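Local atomic coordinates of 4-hydroxybutyrate CoA-transferase (Porphyromonas gingivalis, PDB entry 3EH7), a protein that probably transfers coenzyme A between carboxylic acids such as acetate and 4-hydroxybutyrate. Residues Arg161-Val166 / Tyr185-Leu190. Numbering follows the deposited sequence.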
loop_
_atom_site.group_PDB
_atom_site.type_symbol
_atom_site.label_atom_id
_atom_site.label_comp_id
_atom_site.label_asym_id
_atom_site.label_seq_id
_atom_site.Cartn_x
_atom_site.Cartn_y
_atom_site.Cartn_z
ATOM N N ARG A 161 -23.604 -26.313 18.946
ATOM C CA ARG A 161 -22.898 -27.463 19.522
ATOM C C ARG A 161 -21.810 -27.943 18.571
ATOM O O ARG A 161 -20.840 -28.560 19.003
ATOM C CB ARG A 161 -23.825 -28.645 19.812
ATOM C CG ARG A 161 -25.145 -28.361 20.522
ATOM C CD ARG A 161 -25.031 -27.434 21.663
ATOM N NE ARG A 161 -26.157 -27.552 22.587
ATOM C CZ ARG A 161 -27.413 -27.193 22.335
ATOM N NH1 ARG A 161 -28.338 -27.379 23.266
ATOM N NH2 ARG A 161 -27.761 -26.648 21.170
ATOM N N GLN A 162 -21.976 -27.659 17.282
ATOM C CA GLN A 162 -21.039 -28.134 16.275
ATOM C C GLN A 162 -20.001 -27.103 15.856
ATOM O O GLN A 162 -19.141 -27.420 15.041
ATOM C CB GLN A 162 -21.805 -28.687 15.069
ATOM C CG GLN A 162 -22.690 -29.858 15.447
ATOM C CD GLN A 162 -23.205 -30.628 14.263
ATOM O OE1 GLN A 162 -22.457 -30.889 13.320
ATOM N NE2 GLN A 162 -24.496 -31.008 14.298
HETATM N N MSE A 163 -20.060 -25.886 16.401
HETATM C CA MSE A 163 -18.997 -24.918 16.161
HETATM C C MSE A 163 -17.790 -25.294 17.018
HETATM O O MSE A 163 -17.897 -25.393 18.255
HETATM C CB MSE A 163 -19.426 -23.509 16.503
HETATM C CG MSE A 163 -18.293 -22.503 16.331
HETATM SE SE MSE A 163 -17.860 -22.207 14.464
HETATM C CE MSE A 163 -18.436 -20.368 14.380
ATOM N N PRO A 164 -16.639 -25.527 16.374
ATOM C CA PRO A 164 -15.508 -25.997 17.156
ATOM C C PRO A 164 -14.956 -24.922 18.083
ATOM O O PRO A 164 -15.176 -23.739 17.855
ATOM C CB PRO A 164 -14.469 -26.385 16.093
ATOM C CG PRO A 164 -14.871 -25.664 14.886
ATOM C CD PRO A 164 -16.356 -25.526 14.932
ATOM N N TYR A 165 -14.280 -25.360 19.139
ATOM C CA TYR A 165 -13.611 -24.448 20.069
ATOM C C TYR A 165 -12.230 -24.239 19.515
ATOM O O TYR A 165 -11.453 -25.184 19.425
ATOM C CB TYR A 165 -13.546 -25.045 21.477
ATOM C CG TYR A 165 -12.873 -24.141 22.507
ATOM C CD1 TYR A 165 -11.484 -24.163 22.671
ATOM C CD2 TYR A 165 -13.616 -23.271 23.299
ATOM C CE1 TYR A 165 -10.860 -23.361 23.586
ATOM C CE2 TYR A 165 -12.992 -22.464 24.248
ATOM C CZ TYR A 165 -11.608 -22.518 24.369
ATOM O OH TYR A 165 -10.942 -21.736 25.278
ATOM N N VAL A 166 -11.947 -23.026 19.065
ATOM C CA VAL A 166 -10.666 -22.735 18.411
ATOM C C VAL A 166 -9.834 -21.777 19.254
ATOM O O VAL A 166 -10.321 -20.725 19.725
ATOM C CB VAL A 166 -10.868 -22.176 16.979
ATOM C CG1 VAL A 166 -9.520 -21.830 16.292
ATOM C CG2 VAL A 166 -11.668 -23.196 16.138
ATOM N N TYR A 185 -26.005 -27.728 14.309
ATOM C CA TYR A 185 -26.060 -27.966 12.878
ATOM C C TYR A 185 -24.654 -27.911 12.344
ATOM O O TYR A 185 -23.819 -27.220 12.911
ATOM C CB TYR A 185 -26.968 -26.950 12.154
ATOM C CG TYR A 185 -26.534 -25.503 12.272
ATOM C CD1 TYR A 185 -25.403 -25.031 11.595
ATOM C CD2 TYR A 185 -27.241 -24.607 13.061
ATOM C CE1 TYR A 185 -24.986 -23.716 11.708
ATOM C CE2 TYR A 185 -26.825 -23.283 13.195
ATOM C CZ TYR A 185 -25.692 -22.839 12.519
ATOM O OH TYR A 185 -25.261 -21.522 12.615
ATOM N N PRO A 186 -24.385 -28.658 11.268
ATOM C CA PRO A 186 -23.060 -28.614 10.709
ATOM C C PRO A 186 -22.790 -27.239 10.102
ATOM O O PRO A 186 -23.636 -26.685 9.404
ATOM C CB PRO A 186 -23.088 -29.715 9.639
ATOM C CG PRO A 186 -24.534 -29.888 9.311
ATOM C CD PRO A 186 -25.225 -29.688 10.623
ATOM N N ILE A 187 -21.630 -26.670 10.379
ATOM C CA ILE A 187 -21.325 -25.358 9.814
ATOM C C ILE A 187 -21.076 -25.528 8.306
ATOM O O ILE A 187 -20.953 -26.655 7.841
ATOM C CB ILE A 187 -20.162 -24.673 10.551
ATOM C CG1 ILE A 187 -18.835 -25.379 10.307
ATOM C CG2 ILE A 187 -20.454 -24.611 12.077
ATOM C CD1 ILE A 187 -17.646 -24.628 10.969
ATOM N N TYR A 188 -21.031 -24.436 7.545
ATOM C CA TYR A 188 -20.827 -24.548 6.085
ATOM C C TYR A 188 -19.484 -25.200 5.814
ATOM O O TYR A 188 -18.493 -24.849 6.449
ATOM C CB TYR A 188 -20.911 -23.190 5.369
ATOM C CG TYR A 188 -22.311 -22.621 5.322
ATOM C CD1 TYR A 188 -23.363 -23.355 4.790
ATOM C CD2 TYR A 188 -22.588 -21.352 5.811
ATOM C CE1 TYR A 188 -24.664 -22.843 4.747
ATOM C CE2 TYR A 188 -23.891 -20.829 5.774
ATOM C CZ TYR A 188 -24.917 -21.575 5.241
ATOM O OH TYR A 188 -26.199 -21.065 5.205
ATOM N N SER A 189 -19.478 -26.186 4.913
ATOM C CA SER A 189 -18.259 -26.829 4.486
ATOM C C SER A 189 -18.012 -26.672 2.992
ATOM O O SER A 189 -18.900 -26.334 2.223
ATOM C CB SER A 189 -18.261 -28.302 4.859
ATOM O OG SER A 189 -19.323 -28.964 4.236
ATOM N N LEU A 190 -16.781 -26.931 2.607
ATOM C CA LEU A 190 -16.348 -26.867 1.230
ATOM C C LEU A 190 -15.831 -28.220 0.842
ATOM O O LEU A 190 -15.051 -28.832 1.598
ATOM C CB LEU A 190 -15.159 -25.941 1.099
ATOM C CG LEU A 190 -15.296 -24.446 1.160
ATOM C CD1 LEU A 190 -13.882 -23.909 1.142
ATOM C CD2 LEU A 190 -16.099 -23.926 -0.013
#
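At the C-terminal edge of the six-stranded parallel sheet in the N-terminal, Rossmann-like part of this acetyl-CoA hydrolase/transferase fold, two loops leave the neighbouring strands 154-160 and 179-183, and Gln162 of the first lies over the Tyr185-Pro186 peptide of the second. Gln162 CB rests 3.3 Å from Tyr185 O, and the chain runs on extended beyond CG, which stands beside the backbone N and anti to the carbonyl carbon (chi1 -61°). The Gln162 amide lies flat over the face of the peptide, the two planes about 10° apart: Gln162 CD is 3.6 Å from Tyr185 C, Gln162 OE1 is 3.5 Å from Pro186 CA, and Gln162 NE2 is 3.6 Å from Tyr185 N. These are van der Waals contacts, and no hydrogen bond spans the two segments. The polar ends are held by flanking residues instead. Asp184 OD1 accepts from Gln162 NE2, which fixes the end of the amide, while Asn160, at the end of strand 154-160, uses OD1 for Gln162 N and ND2 for Tyr185 O and so ties both loops together. Tyr185 CB leaves the backbone away from residues 161-166, and its OH is hydrogen-bonded to Glu158 OE2 and Gln41 N. Further along, the contact becomes apolar and buried. The CB of Ile187 points toward residues 161-166, its CG2 lies 4.3 Å from Gln162 O, and Gln126 of strand 122-127 and Tyr281 of helix 278-284 also touch it. The same helix meets Pro164 through Ile284, so the packing reaches from the parallel sheet to an element leading into the second, mixed sheet. Ile187 CD1, anti to CA about CB-CG1 (chi2 176°), lies 4.3 Å from both SE of Met163 (a selenomethionine) and CD of Pro164.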